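Local atomic coordinates of phospholipase C-beta (PLC-beta) (Sepia officinalis, PDB entry 3QR0), a protein that is a phospholipase C-beta that joins a PH domain, EF-hand-like modules, a TIM-barrel core that binds calcium, and a C2 domain in one chain. Residues T92-S97 against V123-S128; A79-D84 against P100-C105; T651-I656 against H766-D771. One frame throughout, in Å; residues are numbered along the deposited sequence.

In the fold
Contacts 1 and 2 share the PH domain, their centres about 10 Å apart, and their segments alternate along the chain; contact 3 lies in the C2 domain, its nearest atoms about 42 Å from contact 2 and about 43 Å from contact 1. The first two join turns and loops around the short helix 101-104 and meet through Lys104, whose NZ bonds to Phe94 O and whose O accepts Ala124 N. Both are partly buried and rely on a few side chains, each with a single weak hydrogen bond across it. Contact 3 is regular strand pairing: six backbone bonds, with buried isoleucines on one face and a mostly polar, largely part-exposed row that includes Val768 on the other.

Contact 1 of 3, residues T92-S97 against V123-S128; sequences TNFGSS and VAENSS
Where strand 118-124 of the PH-domain sheet gives way to helix 127-141, the turn leaving helix 85-93 packs on the link between them, Phe94 and Gly95 lying against Glu125. With chi1 at -166°, Phe94 swings its CG anti to the backbone N and brings one side of the ring, CD2 and CE2, over to the strand. Phe94 CE2 is 3.4 Å from Val123 O, approached obliquely, whereas Ala124 O sits near the ring plane at the edge, 3.6 Å from Phe94 CD2. Glu125 meets the same ring through its aliphatic part: its CG is 3.6 Å from Phe94 CE2, and the ring and carboxylate planes are 38° apart. The backbones come together beside this pair. Glu125 O receives a weak hydrogen bond from Ser96 N at 3.3 Å and a CH...O contact from Gly95 CA at 3.4 Å. Gly95 has positive phi (74°), and its lack of a side chain lets Glu125 O come this near. Lys104 NZ of helix 101-104 bonds Phe94 O and Ser96 O. Phe94 also rests on Lys27 and Leu29 of strand 26-31, while Asn126 caps helix 127-141 through Val129 N.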
loop_
_atom_site.group_PDB
_atom_site.type_symbol
_atom_site.label_atom_id
_atom_site.label_comp_id
_atom_site.label_asym_id
_atom_site.label_seq_id
_atom_site.Cartn_x
_atom_site.Cartn_y
_atom_site.Cartn_z
ATOM N N THR A 92 -3.851 28.415 -25.390
ATOM C CA THR A 92 -3.974 28.165 -26.819
ATOM C C THR A 92 -2.785 28.767 -27.570
ATOM O O THR A 92 -2.277 28.156 -28.500
ATOM C CB THR A 92 -5.312 28.713 -27.373
ATOM O OG1 THR A 92 -6.397 27.911 -26.879
ATOM C CG2 THR A 92 -5.327 28.691 -28.900
ATOM N N ASN A 93 -2.334 29.947 -27.146
ATOM C CA ASN A 93 -1.166 30.603 -27.741
ATOM C C ASN A 93 0.197 30.053 -27.286
ATOM O O ASN A 93 1.216 30.355 -27.907
ATOM C CB ASN A 93 -1.212 32.111 -27.463
ATOM C CG ASN A 93 -2.389 32.796 -28.138
ATOM O OD1 ASN A 93 -2.821 32.395 -29.219
ATOM N ND2 ASN A 93 -2.913 33.835 -27.500
ATOM N N PHE A 94 0.218 29.254 -26.220
ATOM C CA PHE A 94 1.475 28.734 -25.662
ATOM C C PHE A 94 2.032 27.589 -26.508
ATOM O O PHE A 94 1.356 26.584 -26.728
ATOM C CB PHE A 94 1.254 28.259 -24.223
ATOM C CG PHE A 94 2.524 28.015 -23.456
ATOM C CD1 PHE A 94 3.332 29.078 -23.069
ATOM C CD2 PHE A 94 2.899 26.729 -23.096
ATOM C CE1 PHE A 94 4.503 28.860 -22.349
ATOM C CE2 PHE A 94 4.069 26.499 -22.376
ATOM C CZ PHE A 94 4.871 27.565 -22.002
ATOM N N GLY A 95 3.270 27.739 -26.973
ATOM C CA GLY A 95 3.863 26.768 -27.892
ATOM C C GLY A 95 3.247 26.942 -29.268
ATOM O O GLY A 95 3.376 28.004 -29.871
ATOM N N SER A 96 2.564 25.915 -29.766
ATOM C CA SER A 96 1.894 26.009 -31.068
ATOM C C SER A 96 0.390 26.155 -30.893
ATOM O O SER A 96 -0.241 25.314 -30.247
ATOM C CB SER A 96 2.175 24.767 -31.911
ATOM O OG SER A 96 1.557 24.880 -33.186
ATOM N N SER A 97 -0.181 27.205 -31.482
ATOM C CA SER A 97 -1.632 27.403 -31.471
ATOM C C SER A 97 -2.373 26.424 -32.387
ATOM O O SER A 97 -3.597 26.307 -32.306
ATOM C CB SER A 97 -1.994 28.847 -31.843
ATOM O OG SER A 97 -1.598 29.175 -33.169
ATOM N N VAL A 123 -0.050 23.636 -18.815
ATOM C CA VAL A 123 -0.166 23.569 -20.272
ATOM C C VAL A 123 1.245 23.466 -20.852
ATOM O O VAL A 123 2.073 24.352 -20.625
ATOM C CB VAL A 123 -0.871 24.811 -20.853
ATOM C CG1 VAL A 123 -1.080 24.661 -22.367
ATOM C CG2 VAL A 123 -2.203 25.061 -20.140
ATOM N N ALA A 124 1.523 22.376 -21.568
ATOM C CA ALA A 124 2.809 22.190 -22.248
ATOM C C ALA A 124 2.813 22.964 -23.567
ATOM O O ALA A 124 1.774 23.451 -23.998
ATOM C CB ALA A 124 3.070 20.710 -22.507
ATOM N N GLU A 125 3.982 23.067 -24.199
ATOM C CA GLU A 125 4.107 23.735 -25.501
ATOM C C GLU A 125 3.533 22.893 -26.638
ATOM O O GLU A 125 3.189 23.425 -27.692
ATOM C CB GLU A 125 5.570 24.039 -25.823
ATOM C CG GLU A 125 6.190 25.164 -25.016
ATOM C CD GLU A 125 7.698 25.190 -25.156
ATOM O OE1 GLU A 125 8.337 24.159 -24.843
ATOM O OE2 GLU A 125 8.243 26.230 -25.582
ATOM N N ASN A 126 3.468 21.580 -26.435
ATOM C CA ASN A 126 2.920 20.665 -27.437
ATOM C C ASN A 126 2.468 19.352 -26.802
ATOM O O ASN A 126 2.639 19.146 -25.599
ATOM C CB ASN A 126 3.935 20.423 -28.570
ATOM C CG ASN A 126 5.226 19.789 -28.085
ATOM O OD1 ASN A 126 5.221 18.725 -27.464
ATOM N ND2 ASN A 126 6.344 20.442 -28.373
ATOM N N SER A 127 1.892 18.472 -27.617
ATOM C CA SER A 127 1.309 17.229 -27.125
ATOM C C SER A 127 2.366 16.195 -26.737
ATOM O O SER A 127 2.155 15.427 -25.806
ATOM C CB SER A 127 0.334 16.645 -28.155
ATOM O OG SER A 127 1.014 16.180 -29.307
ATOM N N SER A 128 3.499 16.187 -27.435
ATOM C CA SER A 128 4.576 15.238 -27.140
ATOM C C SER A 128 5.206 15.469 -25.764
ATOM O O SER A 128 5.485 14.515 -25.042
ATOM C CB SER A 128 5.658 15.302 -28.218
ATOM O OG SER A 128 5.123 14.912 -29.468
#

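Contact 2 of 3, residues A79-D84 against P100-C105; sequences AKPPKD and PLQDKC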
loop_
_atom_site.group_PDB
_atom_site.type_symbol
_atom_site.label_atom_id
_atom_site.label_comp_id
_atom_site.label_asym_id
_atom_site.label_seq_id
_atom_site.Cartn_x
_atom_site.Cartn_y
_atom_site.Cartn_z
ATOM N N ALA A 79 -6.774 15.032 -19.151
ATOM C CA ALA A 79 -6.416 16.225 -18.389
ATOM C C ALA A 79 -7.633 17.149 -18.289
ATOM O O ALA A 79 -8.557 17.053 -19.093
ATOM C CB ALA A 79 -5.256 16.943 -19.044
ATOM N N LYS A 80 -7.629 18.027 -17.292
ATOM C CA LYS A 80 -8.702 19.006 -17.111
ATOM C C LYS A 80 -8.270 20.335 -17.725
ATOM O O LYS A 80 -7.379 20.994 -17.195
ATOM C CB LYS A 80 -9.016 19.191 -15.623
ATOM C CG LYS A 80 -10.100 20.231 -15.344
ATOM C CD LYS A 80 -10.636 20.138 -13.921
ATOM C CE LYS A 80 -11.801 21.109 -13.713
ATOM N NZ LYS A 80 -12.497 20.873 -12.418
ATOM N N PRO A 81 -8.888 20.734 -18.850
ATOM C CA PRO A 81 -8.476 21.989 -19.468
ATOM C C PRO A 81 -9.077 23.197 -18.742
ATOM O O PRO A 81 -10.117 23.064 -18.091
ATOM C CB PRO A 81 -9.032 21.872 -20.886
ATOM C CG PRO A 81 -10.248 21.022 -20.741
ATOM C CD PRO A 81 -10.015 20.108 -19.566
ATOM N N PRO A 82 -8.423 24.366 -18.838
ATOM C CA PRO A 82 -8.967 25.551 -18.180
ATOM C C PRO A 82 -10.262 26.033 -18.837
ATOM O O PRO A 82 -10.448 25.858 -20.040
ATOM C CB PRO A 82 -7.849 26.586 -18.341
ATOM C CG PRO A 82 -7.099 26.155 -19.537
ATOM C CD PRO A 82 -7.175 24.661 -19.562
ATOM N N LYS A 83 -11.154 26.603 -18.031
ATOM C CA LYS A 83 -12.411 27.170 -18.515
ATOM C C LYS A 83 -12.383 28.698 -18.509
ATOM O O LYS A 83 -13.152 29.331 -19.222
ATOM C CB LYS A 83 -13.579 26.668 -17.666
ATOM C CG LYS A 83 -13.801 25.161 -17.754
ATOM C CD LYS A 83 -15.103 24.730 -17.068
ATOM C CE LYS A 83 -14.979 24.701 -15.545
ATOM N NZ LYS A 83 -16.312 24.859 -14.875
ATOM N N ASP A 84 -11.501 29.284 -17.704
ATOM C CA ASP A 84 -11.337 30.733 -17.662
ATOM C C ASP A 84 -10.863 31.258 -19.023
ATOM O O ASP A 84 -9.922 30.720 -19.611
ATOM C CB ASP A 84 -10.348 31.112 -16.558
ATOM C CG ASP A 84 -10.063 32.597 -16.511
ATOM O OD1 ASP A 84 -10.711 33.304 -15.704
ATOM O OD2 ASP A 84 -9.198 33.064 -17.287
ATOM N N PRO A 100 -4.386 21.605 -30.517
ATOM C CA PRO A 100 -5.560 21.887 -29.687
ATOM C C PRO A 100 -5.202 22.017 -28.217
ATOM O O PRO A 100 -4.346 21.280 -27.720
ATOM C CB PRO A 100 -6.454 20.663 -29.911
ATOM C CG PRO A 100 -6.082 20.174 -31.250
ATOM C CD PRO A 100 -4.609 20.436 -31.388
ATOM N N LEU A 101 -5.860 22.946 -27.535
ATOM C CA LEU A 101 -5.534 23.266 -26.153
ATOM C C LEU A 101 -5.435 22.022 -25.281
ATOM O O LEU A 101 -4.446 21.839 -24.581
ATOM C CB LEU A 101 -6.562 24.239 -25.569
ATOM C CG LEU A 101 -6.378 24.612 -24.093
ATOM C CD1 LEU A 101 -4.948 25.062 -23.810
ATOM C CD2 LEU A 101 -7.379 25.690 -23.690
ATOM N N GLN A 102 -6.446 21.162 -25.339
ATOM C CA GLN A 102 -6.514 20.022 -24.429
ATOM C C GLN A 102 -5.392 18.997 -24.635
ATOM O O GLN A 102 -4.967 18.350 -23.677
ATOM C CB GLN A 102 -7.878 19.336 -24.503
ATOM C CG GLN A 102 -8.080 18.352 -23.355
ATOM C CD GLN A 102 -9.533 18.066 -23.031
ATOM O OE1 GLN A 102 -10.448 18.586 -23.669
ATOM N NE2 GLN A 102 -9.750 17.223 -22.024
ATOM N N ASP A 103 -4.910 18.866 -25.870
ATOM C CA ASP A 103 -3.771 17.993 -26.183
ATOM C C ASP A 103 -2.481 18.419 -25.464
ATOM O O ASP A 103 -1.598 17.588 -25.223
ATOM C CB ASP A 103 -3.522 17.958 -27.700
ATOM C CG ASP A 103 -4.661 17.302 -28.478
ATOM O OD1 ASP A 103 -5.518 16.627 -27.866
ATOM O OD2 ASP A 103 -4.685 17.452 -29.716
ATOM N N LYS A 104 -2.379 19.706 -25.120
ATOM C CA LYS A 104 -1.219 20.248 -24.404
ATOM C C LYS A 104 -1.350 20.236 -22.875
ATOM O O LYS A 104 -0.372 20.496 -22.167
ATOM C CB LYS A 104 -0.952 21.683 -24.857
ATOM C CG LYS A 104 -0.630 21.805 -26.331
ATOM C CD LYS A 104 -0.225 23.214 -26.722
ATOM C CE LYS A 104 -1.402 24.161 -26.774
ATOM N NZ LYS A 104 -1.050 25.393 -27.529
ATOM N N CYS A 105 -2.544 19.944 -22.369
ATOM C CA CYS A 105 -2.814 20.028 -20.931
ATOM C C CYS A 105 -2.314 18.817 -20.148
ATOM O O CYS A 105 -2.417 17.681 -20.605
ATOM C CB CYS A 105 -4.311 20.223 -20.675
ATOM S SG CYS A 105 -4.868 21.882 -21.114
#
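Cys105 presents its side chain to the extended run Ala79-Pro82. Its sulfur is the bump: Cys105 SG lies 3.9 Å from Pro82 CD and 4.0 Å from Pro81 CA, so that it nestles where the two proline residues join. Its chi1 of -72° sets SG beside the backbone N, turned to the prolines, while Cys105 CB remains against Ala79, 3.8 Å from that residue's CB. The Ala79 methyl in turn settles over the Cys105 carbonyl, Ala79 CB to Cys105 O being 3.3 Å. Two further side chains close in from helix 101-104. Leu101 CD2 points end-on at Pro82 CG, 4.2 Å away. Gln102 extends past the other proline, its amide crossing the Pro81 ring so that Gln102 CD is 3.8 Å from Pro81 CG. This path carries Gln102 NE2 to Ala79 O at 3.2 Å, a weak hydrogen bond bent to 125° at the hydrogen; Ala76 O is a second, also weak, acceptor for NE2. Beyond the two segments, Leu101 packs on Lys88 and Thr92, and Pro82 on Ile87, all of helix 85-93. The arrangement belongs to the connections at the edge of the PH-domain sheet, next to outermost strand 70-75: a proline-containing link from that strand to helix 85-93 packs against the short, weakly bonded helix that leads into strand 105-110, the antiparallel neighbour of 70-75.

Contact 3 of 3, residues T651-I656 against H766-D771; sequences TIEIKI and HIVAKD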
loop_
_atom_site.group_PDB
_atom_site.type_symbol
_atom_site.label_atom_id
_atom_site.label_comp_id
_atom_site.label_asym_id
_atom_site.label_seq_id
_atom_site.Cartn_x
_atom_site.Cartn_y
_atom_site.Cartn_z
ATOM N N THR A 651 8.309 -18.517 15.429
ATOM C CA THR A 651 8.454 -17.614 16.560
ATOM C C THR A 651 8.956 -16.300 15.991
ATOM O O THR A 651 9.810 -16.295 15.095
ATOM C CB THR A 651 9.452 -18.150 17.612
ATOM O OG1 THR A 651 9.055 -19.463 18.021
ATOM C CG2 THR A 651 9.489 -17.247 18.844
ATOM N N ILE A 652 8.395 -15.200 16.489
ATOM C CA ILE A 652 8.795 -13.863 16.093
ATOM C C ILE A 652 9.096 -13.065 17.354
ATOM O O ILE A 652 8.310 -13.079 18.304
ATOM C CB ILE A 652 7.676 -13.130 15.311
ATOM C CG1 ILE A 652 7.362 -13.839 13.989
ATOM C CG2 ILE A 652 8.070 -11.676 15.072
ATOM C CD1 ILE A 652 8.413 -13.659 12.901
ATOM N N GLU A 653 10.239 -12.386 17.366
ATOM C CA GLU A 653 10.585 -11.478 18.455
ATOM C C GLU A 653 10.940 -10.131 17.857
ATOM O O GLU A 653 11.678 -10.056 16.869
ATOM C CB GLU A 653 11.741 -12.030 19.297
ATOM C CG GLU A 653 11.537 -13.483 19.725
ATOM C CD GLU A 653 12.598 -14.004 20.683
ATOM O OE1 GLU A 653 13.563 -13.267 20.989
ATOM O OE2 GLU A 653 12.463 -15.166 21.130
ATOM N N ILE A 654 10.382 -9.069 18.425
ATOM C CA ILE A 654 10.614 -7.726 17.912
ATOM C C ILE A 654 11.079 -6.853 19.066
ATOM O O ILE A 654 10.330 -6.620 20.016
ATOM C CB ILE A 654 9.337 -7.112 17.290
ATOM C CG1 ILE A 654 8.721 -8.041 16.239
ATOM C CG2 ILE A 654 9.643 -5.739 16.688
ATOM C CD1 ILE A 654 9.546 -8.219 14.991
ATOM N N LYS A 655 12.327 -6.402 18.991
ATOM C CA LYS A 655 12.868 -5.451 19.949
ATOM C C LYS A 655 12.896 -4.071 19.302
ATOM O O LYS A 655 13.598 -3.867 18.312
ATOM C CB LYS A 655 14.278 -5.867 20.369
ATOM C CG LYS A 655 14.896 -4.982 21.437
ATOM C CD LYS A 655 16.346 -5.355 21.702
ATOM C CE LYS A 655 16.981 -4.415 22.718
ATOM N NZ LYS A 655 16.211 -4.360 23.998
ATOM N N ILE A 656 12.126 -3.134 19.854
ATOM C CA ILE A 656 12.124 -1.750 19.388
ATOM C C ILE A 656 13.260 -1.003 20.079
ATOM O O ILE A 656 13.246 -0.826 21.299
ATOM C CB ILE A 656 10.775 -1.043 19.683
ATOM C CG1 ILE A 656 9.609 -1.796 19.031
ATOM C CG2 ILE A 656 10.798 0.417 19.194
ATOM C CD1 ILE A 656 9.692 -1.895 17.509
ATOM N N HIS A 766 15.460 -4.864 16.268
ATOM C CA HIS A 766 16.028 -6.189 16.047
ATOM C C HIS A 766 14.891 -7.200 15.932
ATOM O O HIS A 766 13.960 -7.204 16.746
ATOM C CB HIS A 766 16.980 -6.609 17.161
ATOM C CG HIS A 766 17.687 -7.901 16.885
ATOM N ND1 HIS A 766 17.166 -9.128 17.236
ATOM C CD2 HIS A 766 18.869 -8.157 16.274
ATOM C CE1 HIS A 766 18.001 -10.083 16.864
ATOM N NE2 HIS A 766 19.041 -9.520 16.275
ATOM N N ILE A 767 14.988 -8.059 14.926
ATOM C CA ILE A 767 13.934 -9.012 14.606
ATOM C C ILE A 767 14.487 -10.428 14.675
ATOM O O ILE A 767 15.487 -10.742 14.031
ATOM C CB ILE A 767 13.379 -8.765 13.193
ATOM C CG1 ILE A 767 12.814 -7.350 13.087
ATOM C CG2 ILE A 767 12.315 -9.824 12.837
ATOM C CD1 ILE A 767 12.364 -6.971 11.690
ATOM N N VAL A 768 13.858 -11.270 15.485
ATOM C CA VAL A 768 14.112 -12.703 15.433
ATOM C C VAL A 768 12.952 -13.336 14.681
ATOM O O VAL A 768 11.790 -13.055 14.980
ATOM C CB VAL A 768 14.220 -13.316 16.829
ATOM C CG1 VAL A 768 14.180 -14.834 16.752
ATOM C CG2 VAL A 768 15.497 -12.842 17.520
ATOM N N ALA A 769 13.275 -14.157 13.686
ATOM C CA ALA A 769 12.280 -14.940 12.957
ATOM C C ALA A 769 12.871 -16.304 12.673
ATOM O O ALA A 769 13.887 -16.422 11.991
ATOM C CB ALA A 769 11.878 -14.253 11.660
ATOM N N LYS A 770 12.234 -17.333 13.210
ATOM C CA LYS A 770 12.739 -18.687 13.101
ATOM C C LYS A 770 11.611 -19.674 13.309
ATOM O O LYS A 770 10.508 -19.302 13.720
ATOM C CB LYS A 770 13.835 -18.934 14.142
ATOM C CG LYS A 770 13.392 -18.694 15.577
ATOM C CD LYS A 770 14.519 -18.988 16.555
ATOM C CE LYS A 770 14.107 -18.676 17.981
ATOM N NZ LYS A 770 15.292 -18.642 18.884
ATOM N N ASP A 771 11.907 -20.937 13.031
ATOM C CA ASP A 771 10.949 -22.002 13.228
ATOM C C ASP A 771 10.711 -22.194 14.721
ATOM O O ASP A 771 11.636 -22.060 15.532
ATOM C CB ASP A 771 11.436 -23.299 12.575
ATOM C CG ASP A 771 11.562 -23.179 11.066
ATOM O OD1 ASP A 771 11.078 -22.174 10.500
ATOM O OD2 ASP A 771 12.148 -24.088 10.441
#
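Ile652 and Ile654 hold CG1 beside the backbone N (chi1 -64° and -53°), and a second turn at chi2 brings each CD1 back across to strand 761-771. There Ile652 CD1 touches Ala769 CB at 3.7 Å, and Ile654 CD1 lies 3.9 Å from Ile767 CG2. The strands are antiparallel neighbours in the C2-domain beta sandwich, and this isoleucine face looks into it, toward Met675, Val673 and Val719 of the facing sheet. Thr651, Glu653 and Lys655 form hydrogen-bonded pairs with Lys770, Val768 and His766, so six backbone bonds join the strands. Both central bonds, including Glu653 N to Val768 O at 2.9 Å, have the donor somewhat tilted from the carbonyl plane.

The opposite face is mostly polar, with Val768 among its residues. Glu653 runs alongside Val768, pointing the same way, with their CB atoms 3.7 Å apart. Glu653 OE2 is 5.0 Å from Lys770 NZ, too far for contact, though the opposite charges may still attract. Lys655 leads off to Glu703 O, and the His766 ring meets Tyr745 edge-to-face. Alpha hydrogens add to the backbone pairing: Ile652 CA approaches Val768 O at 3.3 Å, beside the bond that this oxygen accepts from Glu653 N.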